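Local coordinates for DNA repair and recombination protein RadB (Thermococcus kodakarensis, PDB 2CVH) that probably acts in DNA repair and homologous recombination, binding ATP and DNA with very weak ATPase activity and without promoting DNA strand exchange, at residues L2-T6 with K7-S11; P59-L62 with V63-E67; T101-S104 with N105-L108. One frame throughout, in Å; residues are numbered along the deposited sequence.

Interaction 1: residues L2-T6 with K7-S11; sequences LSTGT and KSLDS
Asp10 reaches back from the helix to the loop before it, and its carboxylate divides the donors of Ser3 and Thr4. OD2 takes the hydroxyl of Ser3 through its syn lone pair, with OG 2.7 Å from OD2. OD1 has two donors from Thr4. The backbone N lies 2.9 Å from OD1 on the syn side, in a nearly straight bond (168°), while OG1 stands well above the carboxylate plane, 2.8 Å from OD1. Three hydrogen bonds thus hold the carboxylate and probably favour its charged form.

Each hydroxyl also accepts. Gly5 N donates to Ser3 OG at 3.0 Å and Thr6 N to Thr4 OG1 at 3.2 Å, two successive ST turns. Thr4 OG1 sits in the crowded position between its own N and carbonyl carbon (chi1 59°), from where it can serve Asp10 and Thr6 N together. Glycine suits the next place because its phi is positive. Asp10 N closes the first helical turn on Thr6 O at 3.0 Å.

Thr6 occupies the N-cap position without a capping bond from its side chain. Instead, Lys7 N and Ser8 N are hydrogen-bonded by the carboxylate of Asp218, and Ser8 OG is paired with Tyr208 O. The apolar share falls to Leu9, whose CD1 lies 3.9 Å from Thr6 CB, with Ile216 and Ala207 also against the leucine. Paired ST turns clasped by an aspartate of the following helix here form the entry to helix 7-12 of this RecA-like ATPase fold.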
loop_
_atom_site.group_PDB
_atom_site.type_symbol
_atom_site.label_atom_id
_atom_site.label_comp_id
_atom_site.label_asym_id
_atom_site.label_seq_id
_atom_site.Cartn_x
_atom_site.Cartn_y
_atom_site.Cartn_z
ATOM N N LEU A 2 -0.911 1.879 -12.559
ATOM C CA LEU A 2 -1.217 0.496 -12.250
ATOM C C LEU A 2 -2.677 0.439 -11.749
ATOM O O LEU A 2 -2.942 0.829 -10.624
ATOM C CB LEU A 2 -0.255 0.045 -11.161
ATOM C CG LEU A 2 0.233 -1.384 -11.262
ATOM C CD1 LEU A 2 0.855 -1.780 -9.943
ATOM C CD2 LEU A 2 -0.934 -2.284 -11.560
ATOM N N SER A 3 -3.616 -0.021 -12.576
ATOM C CA SER A 3 -5.036 -0.082 -12.193
ATOM C C SER A 3 -5.358 -0.822 -10.898
ATOM O O SER A 3 -4.670 -1.778 -10.523
ATOM C CB SER A 3 -5.880 -0.641 -13.339
ATOM O OG SER A 3 -7.234 -0.837 -12.937
ATOM N N THR A 4 -6.385 -0.331 -10.193
ATOM C CA THR A 4 -6.870 -0.910 -8.921
ATOM C C THR A 4 -7.999 -1.903 -9.215
ATOM O O THR A 4 -8.482 -2.587 -8.319
ATOM C CB THR A 4 -7.490 0.159 -7.948
ATOM O OG1 THR A 4 -8.592 0.813 -8.591
ATOM C CG2 THR A 4 -6.475 1.196 -7.537
ATOM N N GLY A 5 -8.425 -1.953 -10.471
ATOM C CA GLY A 5 -9.484 -2.864 -10.848
ATOM C C GLY A 5 -10.821 -2.319 -10.414
ATOM O O GLY A 5 -11.834 -3.001 -10.533
ATOM N N THR A 6 -10.820 -1.058 -9.986
ATOM C CA THR A 6 -12.020 -0.368 -9.526
ATOM C C THR A 6 -12.155 0.964 -10.279
ATOM O O THR A 6 -11.231 1.804 -10.294
ATOM C CB THR A 6 -11.912 -0.111 -8.034
ATOM O OG1 THR A 6 -11.497 -1.325 -7.392
ATOM C CG2 THR A 6 -13.232 0.309 -7.468
ATOM N N LYS A 7 -13.301 1.137 -10.927
ATOM C CA LYS A 7 -13.601 2.327 -11.715
ATOM C C LYS A 7 -13.490 3.634 -10.900
ATOM O O LYS A 7 -12.940 4.619 -11.365
ATOM C CB LYS A 7 -15.000 2.155 -12.304
ATOM C CG LYS A 7 -15.238 2.794 -13.629
ATOM C CD LYS A 7 -15.747 4.205 -13.501
ATOM C CE LYS A 7 -15.960 4.828 -14.875
ATOM N NZ LYS A 7 -16.451 6.225 -14.734
ATOM N N SER A 8 -13.979 3.630 -9.673
ATOM C CA SER A 8 -13.932 4.827 -8.865
ATOM C C SER A 8 -12.533 5.162 -8.393
ATOM O O SER A 8 -12.125 6.317 -8.439
ATOM C CB SER A 8 -14.888 4.726 -7.664
ATOM O OG SER A 8 -14.562 3.666 -6.775
ATOM N N LEU A 9 -11.828 4.162 -7.872
ATOM C CA LEU A 9 -10.471 4.348 -7.373
ATOM C C LEU A 9 -9.532 4.800 -8.503
ATOM O O LEU A 9 -8.672 5.633 -8.293
ATOM C CB LEU A 9 -9.974 3.066 -6.670
ATOM C CG LEU A 9 -10.622 2.711 -5.316
ATOM C CD1 LEU A 9 -10.236 1.330 -4.807
ATOM C CD2 LEU A 9 -10.196 3.735 -4.274
ATOM N N ASP A 10 -9.756 4.296 -9.709
ATOM C CA ASP A 10 -8.947 4.653 -10.865
ATOM C C ASP A 10 -9.260 6.064 -11.307
ATOM O O ASP A 10 -8.361 6.767 -11.742
ATOM C CB ASP A 10 -9.173 3.679 -12.038
ATOM C CG ASP A 10 -8.472 2.333 -11.839
ATOM O OD1 ASP A 10 -7.714 2.173 -10.855
ATOM O OD2 ASP A 10 -8.712 1.418 -12.652
ATOM N N SER A 11 -10.539 6.449 -11.247
ATOM C CA SER A 11 -10.985 7.806 -11.598
ATOM C C SER A 11 -10.335 8.784 -10.624
ATOM O O SER A 11 -9.745 9.780 -11.033
ATOM C CB SER A 11 -12.511 7.943 -11.483
ATOM O OG SER A 11 -13.161 7.200 -12.487
#

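Interaction 2: residues P59-L62 with V63-E67; sequences PERL and VQMAE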
loop_
_atom_site.group_PDB
_atom_site.type_symbol
_atom_site.label_atom_id
_atom_site.label_comp_id
_atom_site.label_asym_id
_atom_site.label_seq_id
_atom_site.Cartn_x
_atom_site.Cartn_y
_atom_site.Cartn_z
ATOM N N PRO A 59 -2.929 -15.743 1.392
ATOM C CA PRO A 59 -2.869 -16.564 0.179
ATOM C C PRO A 59 -4.262 -16.959 -0.265
ATOM O O PRO A 59 -4.604 -16.816 -1.441
ATOM C CB PRO A 59 -2.066 -17.782 0.638
ATOM C CG PRO A 59 -1.106 -17.199 1.621
ATOM C CD PRO A 59 -2.007 -16.275 2.421
ATOM N N GLU A 60 -5.069 -17.412 0.698
ATOM C CA GLU A 60 -6.461 -17.830 0.447
ATOM C C GLU A 60 -7.312 -16.704 -0.113
ATOM O O GLU A 60 -8.110 -16.910 -1.045
ATOM C CB GLU A 60 -7.121 -18.322 1.731
ATOM C CG GLU A 60 -6.642 -19.666 2.182
ATOM C CD GLU A 60 -5.490 -19.604 3.159
ATOM O OE1 GLU A 60 -4.810 -18.559 3.276
ATOM O OE2 GLU A 60 -5.263 -20.634 3.814
ATOM N N ARG A 61 -7.149 -15.516 0.479
ATOM C CA ARG A 61 -7.878 -14.321 0.055
ATOM C C ARG A 61 -7.498 -13.966 -1.390
ATOM O O ARG A 61 -8.377 -13.668 -2.218
ATOM C CB ARG A 61 -7.600 -13.166 1.028
ATOM C CG ARG A 61 -8.415 -11.905 0.796
ATOM C CD ARG A 61 -9.919 -12.159 0.908
ATOM N NE ARG A 61 -10.660 -10.901 0.885
ATOM C CZ ARG A 61 -11.561 -10.566 -0.033
ATOM N NH1 ARG A 61 -11.865 -11.395 -1.024
ATOM N NH2 ARG A 61 -12.123 -9.369 0.016
ATOM N N LEU A 62 -6.203 -14.052 -1.711
ATOM C CA LEU A 62 -5.749 -13.778 -3.075
ATOM C C LEU A 62 -6.284 -14.851 -4.036
ATOM O O LEU A 62 -6.664 -14.553 -5.167
ATOM C CB LEU A 62 -4.229 -13.726 -3.140
ATOM C CG LEU A 62 -3.760 -13.424 -4.565
ATOM C CD1 LEU A 62 -3.941 -11.934 -4.868
ATOM C CD2 LEU A 62 -2.321 -13.843 -4.738
ATOM N N VAL A 63 -6.269 -16.107 -3.589
ATOM C CA VAL A 63 -6.801 -17.238 -4.371
ATOM C C VAL A 63 -8.289 -16.971 -4.645
ATOM O O VAL A 63 -8.758 -17.092 -5.777
ATOM C CB VAL A 63 -6.674 -18.580 -3.577
ATOM C CG1 VAL A 63 -7.401 -19.703 -4.291
ATOM C CG2 VAL A 63 -5.216 -18.933 -3.386
ATOM N N GLN A 64 -9.026 -16.597 -3.599
ATOM C CA GLN A 64 -10.446 -16.289 -3.730
ATOM C C GLN A 64 -10.600 -15.195 -4.754
ATOM O O GLN A 64 -11.308 -15.349 -5.753
ATOM C CB GLN A 64 -11.018 -15.825 -2.397
ATOM C CG GLN A 64 -12.512 -15.519 -2.453
ATOM C CD GLN A 64 -13.103 -15.193 -1.088
ATOM O OE1 GLN A 64 -14.178 -15.689 -0.730
ATOM N NE2 GLN A 64 -12.407 -14.359 -0.320
ATOM N N MET A 65 -9.869 -14.104 -4.545
ATOM C CA MET A 65 -9.924 -12.973 -5.463
ATOM C C MET A 65 -9.569 -13.388 -6.892
ATOM O O MET A 65 -10.278 -13.040 -7.833
ATOM C CB MET A 65 -9.001 -11.860 -4.971
ATOM C CG MET A 65 -9.425 -11.290 -3.620
ATOM S SD MET A 65 -8.260 -10.126 -2.892
ATOM C CE MET A 65 -7.931 -9.140 -4.398
ATOM N N ALA A 66 -8.516 -14.191 -7.051
ATOM C CA ALA A 66 -8.087 -14.649 -8.389
ATOM C C ALA A 66 -9.188 -15.478 -9.073
ATOM O O ALA A 66 -9.596 -15.182 -10.188
ATOM C CB ALA A 66 -6.794 -15.467 -8.282
ATOM N N GLU A 67 -9.701 -16.479 -8.361
ATOM C CA GLU A 67 -10.736 -17.355 -8.886
ATOM C C GLU A 67 -11.993 -16.619 -9.271
ATOM O O GLU A 67 -12.455 -16.758 -10.403
ATOM C CB GLU A 67 -11.116 -18.420 -7.861
ATOM C CG GLU A 67 -10.147 -19.545 -7.740
ATOM C CD GLU A 67 -10.484 -20.441 -6.592
ATOM O OE1 GLU A 67 -10.126 -21.629 -6.647
ATOM O OE2 GLU A 67 -11.097 -19.963 -5.616
#
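Arg61 and Met65, one turn apart on helix 59-67, meet side chain to side chain. Arg61 starts with CG anti to the backbone N (chi1 -173°) and then bends at chi2 (60°), so that the guanidinium stands out from the helix and leans toward the next turn, beside Met65. There the sulfur of Met65 lies over one guanidinium face, 4.2 Å above the plane and offset toward the rim, while Met65 CG comes within 3.6 Å of Arg61 NH1. A flexible thioether suits this place, since it can lie against the flat cation and also touch Leu38 of helix 33-44.

The polar end of Arg61 is directed elsewhere: NH2 donates to Thr212 O, and NH1 makes a weak bond to Glu213 O.

Backbone bonds give the regular alpha-helical pattern. Val63 N meets Pro59 O at 2.8 Å, Gln64 N meets Glu60 O at 2.7 Å, Met65 N meets Arg61 O at 2.8 Å and Ala66 N meets Leu62 O at 2.7 Å. Proline fits the first turn, where it is not called on to donate an N-H to a preceding turn. Arg61 N is held by Ser58 OG.

Apolar side chains face the neighbours. Leu62 rests on Leu38 and Leu77, and the small Ala66 lets Ala76 of helix 73-79 come close. The chemistry is therefore divided around the helix: Leu62, Met65 and Ala66 are buried against helices 33-44 and 73-79, and the arginine, with the methionine sulfur over one face of its guanidinium, gives NH2 to Thr212 O and, weakly, NH1 to Glu213 O, so that the cation is held through neutral main-chain oxygens.

Interaction 3: residues T101-S104 with N105-L108; sequences TVDS and NFAL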
loop_
_atom_site.group_PDB
_atom_site.type_symbol
_atom_site.label_atom_id
_atom_site.label_comp_id
_atom_site.label_asym_id
_atom_site.label_seq_id
_atom_site.Cartn_x
_atom_site.Cartn_y
_atom_site.Cartn_z
ATOM N N THR A 101 16.678 -7.694 -5.686
ATOM C CA THR A 101 15.642 -8.696 -5.940
ATOM C C THR A 101 14.675 -8.178 -7.011
ATOM O O THR A 101 14.244 -8.914 -7.907
ATOM C CB THR A 101 14.806 -8.965 -4.675
ATOM O OG1 THR A 101 15.677 -9.224 -3.564
ATOM C CG2 THR A 101 13.848 -10.154 -4.888
ATOM N N VAL A 102 14.314 -6.906 -6.897
ATOM C CA VAL A 102 13.393 -6.293 -7.838
ATOM C C VAL A 102 14.050 -6.060 -9.185
ATOM O O VAL A 102 15.030 -5.331 -9.279
ATOM C CB VAL A 102 12.864 -4.933 -7.298
ATOM C CG1 VAL A 102 11.880 -4.310 -8.297
ATOM C CG2 VAL A 102 12.207 -5.120 -5.930
ATOM N N ASP A 103 13.480 -6.646 -10.229
ATOM C CA ASP A 103 13.997 -6.480 -11.585
ATOM C C ASP A 103 12.853 -6.084 -12.490
ATOM O O ASP A 103 11.744 -5.855 -12.019
ATOM C CB ASP A 103 14.615 -7.785 -12.090
ATOM C CG ASP A 103 13.784 -9.008 -11.727
ATOM O OD1 ASP A 103 14.312 -9.896 -11.023
ATOM O OD2 ASP A 103 12.606 -9.082 -12.136
ATOM N N SER A 104 13.096 -6.077 -13.790
ATOM C CA SER A 104 12.077 -5.719 -14.762
ATOM C C SER A 104 10.871 -6.669 -14.837
ATOM O O SER A 104 9.936 -6.431 -15.602
ATOM C CB SER A 104 12.723 -5.570 -16.139
ATOM O OG SER A 104 13.673 -6.608 -16.351
ATOM N N ASN A 105 10.905 -7.753 -14.068
ATOM C CA ASN A 105 9.807 -8.724 -14.051
ATOM C C ASN A 105 8.709 -8.310 -13.078
ATOM O O ASN A 105 7.600 -8.851 -13.113
ATOM C CB ASN A 105 10.303 -10.114 -13.667
ATOM C CG ASN A 105 10.771 -10.927 -14.859
ATOM O OD1 ASN A 105 11.758 -11.663 -14.761
ATOM N ND2 ASN A 105 10.048 -10.842 -15.969
ATOM N N PHE A 106 9.045 -7.372 -12.196
ATOM C CA PHE A 106 8.117 -6.850 -11.199
ATOM C C PHE A 106 7.251 -5.690 -11.703
ATOM O O PHE A 106 7.722 -4.814 -12.453
ATOM C CB PHE A 106 8.900 -6.407 -9.967
ATOM C CG PHE A 106 9.439 -7.533 -9.176
ATOM C CD1 PHE A 106 10.419 -8.367 -9.711
ATOM C CD2 PHE A 106 8.962 -7.786 -7.902
ATOM C CE1 PHE A 106 10.929 -9.448 -8.978
ATOM C CE2 PHE A 106 9.457 -8.858 -7.157
ATOM C CZ PHE A 106 10.447 -9.695 -7.697
ATOM N N ALA A 107 5.983 -5.691 -11.288
ATOM C CA ALA A 107 5.055 -4.625 -11.659
ATOM C C ALA A 107 4.749 -3.738 -10.464
ATOM O O ALA A 107 4.424 -2.565 -10.639
ATOM C CB ALA A 107 3.759 -5.189 -12.211
ATOM N N LEU A 108 5.026 -4.241 -9.265
ATOM C CA LEU A 108 4.684 -3.526 -8.046
ATOM C C LEU A 108 5.444 -4.003 -6.828
ATOM O O LEU A 108 5.837 -5.165 -6.746
ATOM C CB LEU A 108 3.181 -3.773 -7.773
ATOM C CG LEU A 108 2.405 -3.130 -6.615
ATOM C CD1 LEU A 108 2.203 -1.650 -6.956
ATOM C CD2 LEU A 108 1.042 -3.831 -6.422
HETATM O O HOH W 1 10.190 -3.583 -12.400
HETATM O O HOH W 2 12.454 -12.045 -12.135
#
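Asp103 and Asn105 are joined by a hydrogen bond in which Asp103 OD2 accepts from Asn105 N (2.9 Å) with its anti lone pair; this is an Asx turn. The first torsion of Asp103 sets CG between the backbone N and the carbonyl carbon (chi1 42°), bringing OD2 to Asn105 N. A type I beta turn runs from Asp103 to Phe106, overlapping it: Phe106 N lies 3.1 Å from Asp103 O, above the carbonyl plane. Water 1 donates to both Asp103 O and Phe106 O, bridging the turn's ends.

The aromatic contacts centre on Phe106. Val102 CA lies over one ring face, 4.2 Å from the centroid, as a CH-pi contact, and Val102 CG1 packs against Phe106 CB at 4.0 Å. Asp103 OD2 sits in plane at the ring edge, 3.3 Å from Phe106 CD1, where the slightly positive rim of the ring is probably favourable to a carboxylate. Replacing Asp103 by alanine would probably leave Asn105 N without this acceptor and the turn freer to shift.

The turn links helix 90-101 to strand 106-112. Val102 meets Ile141 and His145 of helix 128-145, while Phe106 touches Lys47 and Ala49 of the adjacent strand 47-52.

All three interactions are local and partly buried, and each borders helix 33-44: Thr4 and Thr6 of interaction 1 touch Leu36 and Gln39, Arg61, Leu62 and Met65 of interaction 2 meet Leu38, and Ala107 and Leu108 of interaction 3 reach Ser44 and Thr40. Interactions 1 and 3 meet directly through Leu2 CD1 and Leu108 CD1, 3.3 Å apart, whereas interaction 2 touches neither. Their chemistry follows their place. At a helix entry, interaction 1 spends a carboxylate on two hydroxyls and one N-H; within a helix, interaction 2 relies on regular backbone bonds and an arginine with a thioether over one face; at a helix-to-strand turn, interaction 3 combines a buried ring with exposed Ser104 and Asn105 and bound water.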